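Local coordinates for hypothetical protein Ta0583 (Thermoplasma acidophilum, PDB 2FSJ) that polymerizes in the presence of nucleoside triphosphates, ATP working best, into bundles of helical filaments, as an archaeal homolog of actin, at residues R281-I286 / E315-G320; P189-V194 / R291-R296; P64-D69 / T73-G78; A107-G112 / T152-E157; L179-I184 / Y338-E343. One frame throughout, in Å; residues are numbered along the deposited sequence.

The five contacts spread over the two halves of an actin-like chain. Contacts 3 and 4 belong to the N-terminal half and touch each other, their centres 9 Å apart; contacts 1 and 2 form a second touching pair, centres 11 Å apart. The two pairs sit on opposite sides of the chain's centre, 43 to 45 Å apart between contact centres. Contact 5 joins two helices, its centre 21 Å from that of contact 2 and 28 Å from that of contact 4. Between side chains, contact 3 (Y77) comes within about 8 Å of the ATP-binding residue T33 and contact 1 (I286) within about 9 Å of S307; contact 4 (W109) is farther, about 11 Å from T33.

Contact 1: R281-I286 / E315-G320; sequences RIIENI and EEIAPG
I317 is pressed against two isoleucines, I283 and I286, about one turn apart on helix 268-290. In this apolar group I317 CG1 lies 4.0 Å from I283 CG2, the two side chains crossing obliquely, while I317 CD1 reaches I286 CG2 at 4.0 Å with the chains nearly perpendicular. I286 has its CG2 anti to the backbone N (chi1 of CG1 is -68°), and it is this methyl that meets I317. The same I286 packs on V204, F220 and I195 of the sheet, and I195 also touches I317. The helix therefore lies over the C-terminal sheet of the actin fold, and the loop after helix 307-310 is tucked in beside both.

E316 adds a mixed contact at the margin. Its chain is extended beyond CG and crosses I283 at about a right angle, E316 CD coming 3.9 Å from I283 CD1, so carbon packs on carbon while E316 OE1 forms a salt bridge with R313.

No hydrogen bond joins the two segments themselves; just past them R287 NH2, on the same helix, donates to E316 O. Within the loop G320 N donates to the anti lone pair of E315 OE2 at 3.2 Å.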
# COMPACT_ATOMS: atom_id res chain seq x y z
N ARG A 281 0.23 -4.35 -20.72
CA ARG A 281 1.39 -3.45 -20.66
C ARG A 281 2.34 -3.87 -19.56
O ARG A 281 3.55 -3.85 -19.75
CB ARG A 281 1.01 -2.00 -20.44
CG ARG A 281 0.39 -1.36 -21.69
CD ARG A 281 0.05 0.09 -21.52
NE ARG A 281 -0.51 0.68 -22.74
CZ ARG A 281 0.18 1.37 -23.66
NH1 ARG A 281 1.51 1.57 -23.56
NH2 ARG A 281 -0.47 1.86 -24.71
N ILE A 282 1.80 -4.29 -18.42
CA ILE A 282 2.65 -4.74 -17.33
C ILE A 282 3.39 -6.00 -17.70
O ILE A 282 4.62 -6.10 -17.49
CB ILE A 282 1.82 -4.94 -16.04
CG1 ILE A 282 1.32 -3.59 -15.52
CG2 ILE A 282 2.63 -5.66 -14.97
CD1 ILE A 282 0.09 -3.71 -14.64
N ILE A 283 2.67 -6.96 -18.28
CA ILE A 283 3.26 -8.23 -18.69
C ILE A 283 4.39 -8.00 -19.73
O ILE A 283 5.49 -8.57 -19.62
CB ILE A 283 2.20 -9.14 -19.25
CG1 ILE A 283 1.29 -9.66 -18.12
CG2 ILE A 283 2.85 -10.28 -20.11
CD1 ILE A 283 -0.06 -10.17 -18.61
N GLU A 284 4.14 -7.15 -20.70
CA GLU A 284 5.16 -6.86 -21.72
C GLU A 284 6.43 -6.23 -21.13
O GLU A 284 7.53 -6.58 -21.50
CB GLU A 284 4.58 -5.92 -22.79
CG GLU A 284 5.63 -5.29 -23.66
CD GLU A 284 5.11 -4.14 -24.51
OE1 GLU A 284 4.56 -3.12 -23.94
OE2 GLU A 284 5.26 -4.25 -25.76
N ASN A 285 6.26 -5.30 -20.21
CA ASN A 285 7.37 -4.65 -19.53
C ASN A 285 8.16 -5.63 -18.60
O ASN A 285 9.39 -5.65 -18.61
CB ASN A 285 6.85 -3.43 -18.77
CG ASN A 285 6.98 -2.12 -19.56
OD1 ASN A 285 6.14 -1.80 -20.44
ND2 ASN A 285 8.00 -1.34 -19.25
N ILE A 286 7.45 -6.48 -17.86
CA ILE A 286 8.08 -7.53 -17.08
C ILE A 286 8.91 -8.48 -17.95
O ILE A 286 10.07 -8.75 -17.64
CB ILE A 286 7.05 -8.27 -16.20
CG1 ILE A 286 6.56 -7.30 -15.13
CG2 ILE A 286 7.65 -9.53 -15.57
CD1 ILE A 286 5.37 -7.79 -14.26
N GLU A 315 -0.13 -15.07 -14.86
CA GLU A 315 0.33 -16.44 -15.04
C GLU A 315 1.00 -16.67 -16.38
O GLU A 315 1.88 -17.49 -16.49
CB GLU A 315 -0.82 -17.42 -14.94
CG GLU A 315 -0.30 -18.85 -14.91
CD GLU A 315 -1.24 -19.80 -14.22
OE1 GLU A 315 -2.43 -19.44 -13.92
OE2 GLU A 315 -0.77 -20.92 -14.00
N GLU A 316 0.62 -15.90 -17.38
CA GLU A 316 1.17 -16.10 -18.70
C GLU A 316 2.67 -15.75 -18.76
O GLU A 316 3.37 -16.24 -19.65
CB GLU A 316 0.33 -15.37 -19.75
CG GLU A 316 0.60 -13.90 -19.91
CD GLU A 316 -0.28 -13.28 -21.01
OE1 GLU A 316 -1.53 -13.42 -20.93
OE2 GLU A 316 0.28 -12.67 -21.94
N ILE A 317 3.17 -14.96 -17.82
CA ILE A 317 4.61 -14.71 -17.77
C ILE A 317 5.37 -16.03 -17.53
O ILE A 317 6.42 -16.27 -18.11
CB ILE A 317 4.99 -13.61 -16.67
CG1 ILE A 317 4.29 -12.27 -16.93
CG2 ILE A 317 6.48 -13.43 -16.58
CD1 ILE A 317 4.14 -11.43 -15.72
N ALA A 318 4.86 -16.87 -16.63
CA ALA A 318 5.48 -18.18 -16.31
C ALA A 318 4.45 -19.23 -15.86
O ALA A 318 4.17 -19.40 -14.68
CB ALA A 318 6.54 -17.99 -15.27
N PRO A 319 3.83 -19.89 -16.84
CA PRO A 319 2.73 -20.82 -16.58
C PRO A 319 3.04 -21.86 -15.50
O PRO A 319 4.13 -22.41 -15.46
CB PRO A 319 2.49 -21.45 -17.96
CG PRO A 319 2.80 -20.37 -18.87
CD PRO A 319 4.03 -19.72 -18.29
N GLY A 320 2.11 -22.08 -14.60
CA GLY A 320 2.30 -23.05 -13.53
C GLY A 320 2.95 -22.53 -12.24
O GLY A 320 3.06 -23.30 -11.27

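Contact 2: P189-V194 / R291-R296; sequences PGYGVV and RGEVDR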
# COMPACT_ATOMS: atom_id res chain seq x y z
N PRO A 189 16.18 -23.38 -5.30
CA PRO A 189 16.81 -22.69 -6.43
C PRO A 189 15.72 -22.06 -7.34
O PRO A 189 14.66 -22.66 -7.56
CB PRO A 189 17.64 -23.80 -7.11
CG PRO A 189 17.18 -25.09 -6.54
CD PRO A 189 16.50 -24.82 -5.27
N GLY A 190 15.95 -20.83 -7.79
CA GLY A 190 14.95 -20.12 -8.58
C GLY A 190 14.49 -18.80 -7.92
O GLY A 190 14.86 -18.51 -6.80
N TYR A 191 13.67 -18.04 -8.65
CA TYR A 191 13.29 -16.69 -8.28
C TYR A 191 11.79 -16.63 -7.95
O TYR A 191 10.98 -17.36 -8.51
CB TYR A 191 13.58 -15.69 -9.44
CG TYR A 191 15.05 -15.43 -9.77
CD1 TYR A 191 16.04 -15.64 -8.83
CD2 TYR A 191 15.44 -15.00 -11.02
CE1 TYR A 191 17.36 -15.42 -9.11
CE2 TYR A 191 16.81 -14.75 -11.31
CZ TYR A 191 17.74 -14.98 -10.34
OH TYR A 191 19.07 -14.76 -10.55
N GLY A 192 11.46 -15.79 -6.99
CA GLY A 192 10.09 -15.33 -6.74
C GLY A 192 9.98 -13.94 -7.38
O GLY A 192 10.86 -13.11 -7.23
N VAL A 193 8.88 -13.67 -8.04
CA VAL A 193 8.61 -12.37 -8.59
C VAL A 193 7.31 -11.84 -7.99
O VAL A 193 6.22 -12.40 -8.20
CB VAL A 193 8.57 -12.37 -10.17
CG1 VAL A 193 8.30 -10.94 -10.68
CG2 VAL A 193 9.86 -12.88 -10.75
N VAL A 194 7.43 -10.77 -7.22
CA VAL A 194 6.29 -10.14 -6.56
C VAL A 194 5.87 -8.94 -7.38
O VAL A 194 6.69 -8.05 -7.61
CB VAL A 194 6.65 -9.66 -5.12
CG1 VAL A 194 5.45 -8.98 -4.48
CG2 VAL A 194 7.11 -10.90 -4.24
N ARG A 291 13.78 -10.88 -19.50
CA ARG A 291 14.38 -11.59 -20.62
C ARG A 291 14.52 -13.08 -20.31
O ARG A 291 13.56 -13.69 -19.82
CB ARG A 291 15.72 -10.95 -21.03
N GLY A 292 15.67 -13.66 -20.59
CA GLY A 292 15.92 -15.06 -20.30
C GLY A 292 15.84 -15.51 -18.85
O GLY A 292 15.73 -16.71 -18.55
N GLU A 293 15.87 -14.57 -17.92
CA GLU A 293 15.83 -14.94 -16.50
C GLU A 293 14.46 -15.41 -16.07
O GLU A 293 14.30 -15.95 -15.00
CB GLU A 293 16.26 -13.75 -15.65
CG GLU A 293 17.66 -13.33 -15.95
CD GLU A 293 18.63 -14.45 -15.60
OE1 GLU A 293 18.78 -14.69 -14.41
OE2 GLU A 293 19.18 -15.11 -16.50
N VAL A 294 13.46 -15.20 -16.91
CA VAL A 294 12.13 -15.71 -16.68
C VAL A 294 12.17 -17.24 -16.47
O VAL A 294 11.32 -17.80 -15.81
CB VAL A 294 11.20 -15.31 -17.85
CG1 VAL A 294 11.36 -16.26 -19.06
CG2 VAL A 294 9.78 -15.18 -17.40
N ASP A 295 13.18 -17.89 -17.05
CA ASP A 295 13.33 -19.35 -16.94
C ASP A 295 13.74 -19.79 -15.55
O ASP A 295 13.68 -20.96 -15.24
CB ASP A 295 14.38 -19.84 -17.94
CG ASP A 295 13.99 -19.57 -19.39
OD1 ASP A 295 12.79 -19.53 -19.73
OD2 ASP A 295 14.85 -19.38 -20.27
N ARG A 296 14.19 -18.86 -14.72
CA ARG A 296 14.48 -19.15 -13.31
C ARG A 296 13.30 -18.92 -12.39
O ARG A 296 13.39 -19.26 -11.21
CB ARG A 296 15.61 -18.25 -12.81
CG ARG A 296 16.91 -18.47 -13.54
CD ARG A 296 18.08 -17.73 -12.94
NE ARG A 296 19.32 -18.30 -13.44
CZ ARG A 296 20.47 -17.66 -13.52
NH1 ARG A 296 20.59 -16.40 -13.11
NH2 ARG A 296 21.53 -18.30 -14.02
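The start of strand 191-197 meets the 3-10 turn that leads into its parallel neighbour, strand 297-303, and the meeting is made chiefly by Y191 and R296. Y191 N donates to R296 O at 2.8 Å, with an N-H...O angle of 156°; the donor stands 39° out of the carbonyl plane. That same oxygen is 3.2 Å from G190 CA, and a side chain on the glycine would be crowded against it. R296, extended from CG to NE, runs beside the tyrosine ring in the same direction: its CB makes an off-centre CH-pi contact, 4.2 Å from the Y191 ring centroid, and its CD is 3.6 Å from Y191 CE2. The guanidinium ends up nearly perpendicular to the ring (87°). Its NH1 makes a salt bridge with E293 OE1 at 2.8 Å and only a weak, 3.4 Å hydrogen bond with Y191 OH. Cutting Y191 back to an alanine is likely to leave R296 without the ring it lies along and without its weak hydroxyl partner, and to bare V215 and L218. Antiparallel strands 191-197, 202-208 and 213-222, then helices, then strand 297-303 parallel to the first: this order is that of the ribonuclease H-like fold of the actin superfamily.

Contact 3: P64-D69 / T73-G78; sequences PVLSTD and TKFIYG
S67 OG is held by three partners: it donates to T73 O at 2.6 Å, and it accepts from D69 N, 3.1 Å away, and from G71 N. The bond from D69 N makes an ST turn. With OG anti to the backbone N (chi1 -178°), the hydroxyl faces across to T73, whose carbonyl also takes a hydrogen from a water that in turn accepts from T68 N. D69 OD1 is met on the syn side by T73 N at 2.9 Å. A valine in place of S67 would probably leave T73 O with the water but without its hydroxyl donor, and the amides of D69 and G71 without their shared acceptor.

Further along, L66 and F75 form an antiparallel hydrogen-bonded pair: L66 N to F75 O at 3.0 Å is almost straight (175°), and F75 N returns to L66 O at 2.9 Å. The ring of F75 folds back so that L66 CB lies over one of its faces, while L66 CD1 goes on to Y77 CE2 at 3.6 Å. Beyond that pair V65 CG2 packs on I76 CG1, 3.9 Å off, and a water joins P64 O to Y77 N. The Y77 hydroxyl is 3.4 Å from P64 CG and hydrogen-bonds to E110 of helix 101-111.

S67 also pairs by its backbone with T152 of strand 147-152; with 73-78, segment 64-69 makes a short antiparallel beta-hairpin, bridged once at L66-F75, its loop opened by the ST turn at S67 and closed by the S67-T73 and D69-T73 bonds.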
# COMPACT_ATOMS: atom_id res chain seq x y z
N PRO A 64 -13.24 11.00 14.27
CA PRO A 64 -12.21 11.53 15.17
C PRO A 64 -11.48 12.70 14.53
O PRO A 64 -11.27 12.72 13.32
CB PRO A 64 -11.25 10.36 15.34
CG PRO A 64 -11.45 9.52 14.16
CD PRO A 64 -12.84 9.73 13.66
N VAL A 65 -11.12 13.66 15.36
CA VAL A 65 -10.26 14.75 14.95
C VAL A 65 -8.96 14.61 15.75
O VAL A 65 -9.02 14.47 16.96
CB VAL A 65 -10.89 16.13 15.24
CG1 VAL A 65 -9.96 17.24 14.81
CG2 VAL A 65 -12.26 16.25 14.49
N LEU A 66 -7.82 14.62 15.07
CA LEU A 66 -6.54 14.46 15.71
C LEU A 66 -5.62 15.67 15.50
O LEU A 66 -5.83 16.46 14.60
CB LEU A 66 -5.79 13.19 15.23
CG LEU A 66 -6.47 11.83 15.37
CD1 LEU A 66 -5.52 10.70 14.89
CD2 LEU A 66 -7.03 11.52 16.78
N SER A 67 -4.61 15.76 16.38
CA SER A 67 -3.52 16.73 16.28
C SER A 67 -2.24 16.11 16.79
O SER A 67 -2.27 15.27 17.70
CB SER A 67 -3.82 17.96 17.14
OG SER A 67 -2.80 18.93 17.01
N THR A 68 -1.11 16.48 16.18
CA THR A 68 0.19 16.08 16.73
C THR A 68 0.89 17.25 17.40
O THR A 68 1.97 17.07 17.88
CB THR A 68 1.13 15.53 15.65
OG1 THR A 68 1.39 16.53 14.63
CG2 THR A 68 0.47 14.37 14.92
N ASP A 69 0.27 18.43 17.43
CA ASP A 69 0.91 19.63 18.00
C ASP A 69 0.00 20.35 18.99
O ASP A 69 -0.03 21.57 19.05
CB ASP A 69 1.38 20.59 16.92
CG ASP A 69 0.28 21.00 15.95
OD1 ASP A 69 -0.92 20.81 16.24
OD2 ASP A 69 0.56 21.54 14.87
N THR A 73 -2.70 22.60 14.89
CA THR A 73 -3.14 22.06 13.61
C THR A 73 -3.96 20.80 13.90
O THR A 73 -3.52 19.95 14.69
CB THR A 73 -1.89 21.74 12.75
OG1 THR A 73 -1.38 22.98 12.20
CG2 THR A 73 -2.20 20.95 11.53
N LYS A 74 -5.14 20.67 13.29
CA LYS A 74 -5.96 19.47 13.47
C LYS A 74 -6.33 18.89 12.12
O LYS A 74 -6.38 19.61 11.13
CB LYS A 74 -7.23 19.75 14.27
CG LYS A 74 -7.05 20.47 15.64
CD LYS A 74 -8.44 20.58 16.31
CE LYS A 74 -8.53 21.68 17.35
NZ LYS A 74 -9.96 21.69 17.88
N PHE A 75 -6.57 17.57 12.08
CA PHE A 75 -6.92 16.92 10.86
C PHE A 75 -7.92 15.76 11.05
O PHE A 75 -8.01 15.14 12.11
CB PHE A 75 -5.65 16.43 10.15
CG PHE A 75 -4.90 15.36 10.91
CD1 PHE A 75 -5.13 14.00 10.67
CD2 PHE A 75 -3.93 15.71 11.85
CE1 PHE A 75 -4.40 13.03 11.37
CE2 PHE A 75 -3.21 14.72 12.55
CZ PHE A 75 -3.45 13.39 12.29
N ILE A 76 -8.61 15.46 9.96
CA ILE A 76 -9.46 14.30 9.82
C ILE A 76 -8.82 13.39 8.73
O ILE A 76 -8.23 13.86 7.79
CB ILE A 76 -10.89 14.79 9.51
CG1 ILE A 76 -11.45 15.53 10.75
CG2 ILE A 76 -11.85 13.67 9.13
CD1 ILE A 76 -12.69 16.37 10.41
N TYR A 77 -8.98 12.09 8.88
CA TYR A 77 -8.27 11.15 8.03
C TYR A 77 -9.17 9.99 7.57
O TYR A 77 -10.27 9.80 8.06
CB TYR A 77 -7.04 10.63 8.76
CG TYR A 77 -7.41 9.86 10.00
CD1 TYR A 77 -7.59 8.46 9.97
CD2 TYR A 77 -7.55 10.52 11.22
CE1 TYR A 77 -7.98 7.76 11.13
CE2 TYR A 77 -7.92 9.85 12.36
CZ TYR A 77 -8.15 8.48 12.32
OH TYR A 77 -8.49 7.88 13.49
N GLY A 78 -8.66 9.21 6.61
CA GLY A 78 -9.32 8.01 6.19
C GLY A 78 -10.52 8.32 5.33
O GLY A 78 -10.52 9.31 4.58
O HOH W 1 -10.85 11.26 11.03
O HOH W 2 -1.51 18.00 13.77

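Contact 4: A107-G112 / T152-E157; sequences ALWESG and TGPEGE
W109 gives more than half of the surface buried in this interface, driving the six-membered end of its indole into the turn 152-157. CG is anti to the backbone N (chi1 -169°), which directs the indole toward 152-157, and the leading atom CH2 lies 3.6 Å from G153 CA. The same CH2 is 3.6 Å from E157 O, which sits at the edge of the indole near its plane. That carbonyl already accepts from G153 N at 2.9 Å, so the ring edge adds a CH neighbour to an oxygen that has its hydrogen bond. G153 matters for lack of bulk: a CB there would clash with W109 CZ2.

E157 and P154 flank the ring end. P154 comes from the opposite direction and sets its CD 3.7 Å from W109 CZ2. The extended E157 chain brings OE1 to 3.9 Å from W109 CH2, while its OE2 makes a salt bridge with R159. R159 also forms a cation-pi contact with W109, so one arginine links the carboxylate and the indole.

The turn itself is the bend of a beta hairpin, tightened by E157 N to P154 O, joining antiparallel strands 147-152 and 158-170. Helix 101-111 packs against these strands, L108 on L149 and F161, and W109 also touches V151 of strand 147-152 and L66.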
# COMPACT_ATOMS: atom_id res chain seq x y z
N ALA A 107 -2.54 6.03 12.35
CA ALA A 107 -2.28 4.59 12.52
C ALA A 107 -2.07 4.19 13.97
O ALA A 107 -2.65 3.22 14.44
CB ALA A 107 -1.08 4.13 11.69
N LEU A 108 -1.22 4.94 14.65
CA LEU A 108 -0.95 4.69 16.07
C LEU A 108 -2.19 4.92 16.94
O LEU A 108 -2.51 4.10 17.80
CB LEU A 108 0.25 5.49 16.53
CG LEU A 108 1.53 5.28 15.71
CD1 LEU A 108 2.69 6.14 16.24
CD2 LEU A 108 1.92 3.83 15.76
N TRP A 109 -2.92 6.00 16.68
CA TRP A 109 -4.20 6.25 17.32
C TRP A 109 -5.22 5.10 17.11
O TRP A 109 -5.85 4.60 18.06
CB TRP A 109 -4.80 7.56 16.80
CG TRP A 109 -5.97 7.97 17.63
CD1 TRP A 109 -7.28 7.66 17.41
CD2 TRP A 109 -5.94 8.72 18.86
NE1 TRP A 109 -8.07 8.15 18.42
CE2 TRP A 109 -7.28 8.83 19.32
CE3 TRP A 109 -4.92 9.35 19.60
CZ2 TRP A 109 -7.61 9.51 20.48
CZ3 TRP A 109 -5.27 10.04 20.77
CH2 TRP A 109 -6.59 10.11 21.19
N GLU A 110 -5.39 4.68 15.86
CA GLU A 110 -6.31 3.58 15.57
C GLU A 110 -5.90 2.24 16.20
O GLU A 110 -6.77 1.42 16.53
CB GLU A 110 -6.50 3.40 14.10
CG GLU A 110 -7.27 4.50 13.44
CD GLU A 110 -8.78 4.40 13.56
OE1 GLU A 110 -9.33 3.33 13.95
OE2 GLU A 110 -9.43 5.43 13.24
N SER A 111 -4.61 2.01 16.38
CA SER A 111 -4.14 0.78 16.97
C SER A 111 -4.76 0.60 18.39
O SER A 111 -4.93 -0.50 18.85
CB SER A 111 -2.59 0.74 16.99
OG SER A 111 -2.03 1.46 18.08
N GLY A 112 -5.08 1.71 19.06
CA GLY A 112 -5.59 1.72 20.42
C GLY A 112 -4.52 1.42 21.46
O GLY A 112 -4.83 1.38 22.66
N THR A 152 -3.18 14.15 20.09
CA THR A 152 -4.42 14.56 20.75
C THR A 152 -5.64 14.22 19.93
O THR A 152 -5.66 14.40 18.70
CB THR A 152 -4.39 16.07 21.05
OG1 THR A 152 -3.20 16.39 21.78
CG2 THR A 152 -5.57 16.49 21.96
N GLY A 153 -6.69 13.73 20.60
CA GLY A 153 -7.87 13.25 19.92
C GLY A 153 -9.18 13.64 20.60
O GLY A 153 -9.22 14.61 21.37
N PRO A 154 -10.24 12.89 20.31
CA PRO A 154 -11.57 13.16 20.87
C PRO A 154 -11.54 13.38 22.38
O PRO A 154 -10.84 12.67 23.10
CB PRO A 154 -12.37 11.92 20.48
CG PRO A 154 -11.74 11.50 19.13
CD PRO A 154 -10.27 11.76 19.37
N GLU A 155 -12.29 14.38 22.84
CA GLU A 155 -12.41 14.73 24.25
C GLU A 155 -11.08 15.24 24.80
O GLU A 155 -10.82 15.20 25.99
CB GLU A 155 -12.88 13.51 25.06
N GLY A 156 -10.21 15.68 23.89
CA GLY A 156 -8.87 16.07 24.30
C GLY A 156 -7.95 15.00 24.88
O GLY A 156 -6.95 15.36 25.46
N GLU A 157 -8.26 13.70 24.73
CA GLU A 157 -7.36 12.65 25.19
C GLU A 157 -6.01 12.75 24.47
O GLU A 157 -5.99 12.98 23.28
CB GLU A 157 -7.93 11.27 24.89
CG GLU A 157 -7.08 10.11 25.39
CD GLU A 157 -7.55 8.74 24.91
OE1 GLU A 157 -8.58 8.67 24.21
OE2 GLU A 157 -6.84 7.76 25.17

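Contact 5: L179-I184 / Y338-E343; sequences LLNQGI and YRDAAE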
# COMPACT_ATOMS: atom_id res chain seq x y z
N LEU A 179 4.76 -14.94 3.19
CA LEU A 179 4.37 -16.14 2.49
C LEU A 179 5.26 -17.35 2.79
O LEU A 179 4.75 -18.47 2.91
CB LEU A 179 4.27 -15.89 0.99
CG LEU A 179 3.17 -14.86 0.61
CD1 LEU A 179 3.29 -14.61 -0.91
CD2 LEU A 179 1.73 -15.29 0.98
N LEU A 180 6.55 -17.12 2.98
CA LEU A 180 7.49 -18.14 3.36
C LEU A 180 7.15 -18.64 4.77
O LEU A 180 7.00 -19.84 4.98
CB LEU A 180 8.94 -17.66 3.28
CG LEU A 180 10.03 -18.61 3.83
CD1 LEU A 180 10.11 -19.85 3.00
CD2 LEU A 180 11.37 -17.92 3.90
N ASN A 181 6.95 -17.72 5.69
CA ASN A 181 6.61 -18.06 7.07
C ASN A 181 5.31 -18.88 7.15
O ASN A 181 5.23 -19.80 7.99
CB ASN A 181 6.53 -16.79 7.93
CG ASN A 181 7.90 -16.19 8.20
OD1 ASN A 181 8.92 -16.86 8.05
ND2 ASN A 181 7.92 -14.91 8.60
N GLN A 182 4.35 -18.60 6.26
CA GLN A 182 3.06 -19.30 6.17
C GLN A 182 3.12 -20.65 5.41
O GLN A 182 2.17 -21.42 5.41
CB GLN A 182 2.01 -18.43 5.48
CG GLN A 182 1.55 -17.21 6.27
CD GLN A 182 0.81 -17.62 7.56
OE1 GLN A 182 -0.18 -18.33 7.50
NE2 GLN A 182 1.32 -17.21 8.71
N GLY A 183 4.22 -20.92 4.74
CA GLY A 183 4.45 -22.17 4.08
C GLY A 183 3.86 -22.14 2.70
O GLY A 183 3.72 -23.17 2.11
N ILE A 184 3.45 -20.96 2.21
CA ILE A 184 2.81 -20.81 0.90
C ILE A 184 3.85 -20.83 -0.24
O ILE A 184 3.55 -21.27 -1.38
CB ILE A 184 1.93 -19.53 0.88
CG1 ILE A 184 0.69 -19.76 1.80
CG2 ILE A 184 1.51 -19.19 -0.56
CD1 ILE A 184 -0.08 -18.52 2.23
N TYR A 338 6.69 -7.11 7.34
CA TYR A 338 7.41 -6.05 8.01
C TYR A 338 7.37 -6.25 9.54
O TYR A 338 8.36 -6.03 10.24
CB TYR A 338 6.81 -4.68 7.69
CG TYR A 338 6.86 -4.24 6.24
CD1 TYR A 338 7.80 -4.74 5.35
CD2 TYR A 338 5.99 -3.24 5.79
CE1 TYR A 338 7.82 -4.32 3.98
CE2 TYR A 338 6.00 -2.83 4.45
CZ TYR A 338 6.94 -3.37 3.57
OH TYR A 338 6.97 -2.89 2.25
N ARG A 339 6.21 -6.67 10.02
CA ARG A 339 6.02 -6.83 11.43
C ARG A 339 6.86 -8.01 11.87
O ARG A 339 7.57 -7.91 12.87
CB ARG A 339 4.55 -7.06 11.80
CG ARG A 339 4.35 -6.92 13.31
CD ARG A 339 3.21 -7.74 13.91
NE ARG A 339 3.21 -7.64 15.38
CZ ARG A 339 3.78 -8.50 16.23
NH1 ARG A 339 4.44 -9.58 15.82
NH2 ARG A 339 3.68 -8.27 17.53
N ASP A 340 6.78 -9.11 11.12
CA ASP A 340 7.59 -10.32 11.37
C ASP A 340 9.09 -9.97 11.47
O ASP A 340 9.79 -10.41 12.41
CB ASP A 340 7.39 -11.38 10.26
CG ASP A 340 6.05 -12.13 10.34
OD1 ASP A 340 5.25 -11.91 11.29
OD2 ASP A 340 5.68 -12.96 9.45
N ALA A 341 9.59 -9.18 10.52
CA ALA A 341 10.98 -8.76 10.56
C ALA A 341 11.33 -7.93 11.79
O ALA A 341 12.41 -8.12 12.36
CB ALA A 341 11.40 -8.00 9.27
N ALA A 342 10.47 -7.03 12.23
CA ALA A 342 10.76 -6.26 13.44
C ALA A 342 10.79 -7.19 14.69
O ALA A 342 11.70 -7.11 15.50
CB ALA A 342 9.80 -5.13 13.64
N GLU A 343 9.79 -8.07 14.80
CA GLU A 343 9.71 -9.03 15.89
C GLU A 343 11.02 -9.84 16.01
O GLU A 343 11.61 -9.96 17.12
CB GLU A 343 8.52 -9.96 15.68
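N181 and D340 reach for each other from opposite directions, each from its own helix, and one hydrogen bond joins them. N181 ND2 donates to D340 OD2 at 3.1 Å with an N-H...O angle of 160°. The amide is aimed well, for the oxygen lies close to its plane; the carboxylate is not, for the donor stands above its plane, 39° out of it. The amide and carboxylate planes are 46° apart. Both side chains leave the backbone alike, CG anti to the carbonyl carbon, and the CA atoms are 8.9 Å apart, so nothing but the ends of the side chains meets. The whole contact is this one bond at the surface, and its grip is probably modest; the neutral amide is likely to leave the carboxylate of D340 still charged.

N181 occupies the last turn of helix 173-182, which is closed by a Schellman motif: G183 has positive phi, I184 N returns to L179 O at 2.9 Å and G183 N to L180 O at 3.0 Å. D340 lies on helix 333-343, near the C-terminal end of the chain.

Helix 333-343 packs on the N-terminal sheet, A342 touching V23 of strand 22-28 and I167 of strand 158-170, and Y338 touching D27. Helix 173-182 follows strand 158-170 in the chain, with L179 packed on I185 and I325.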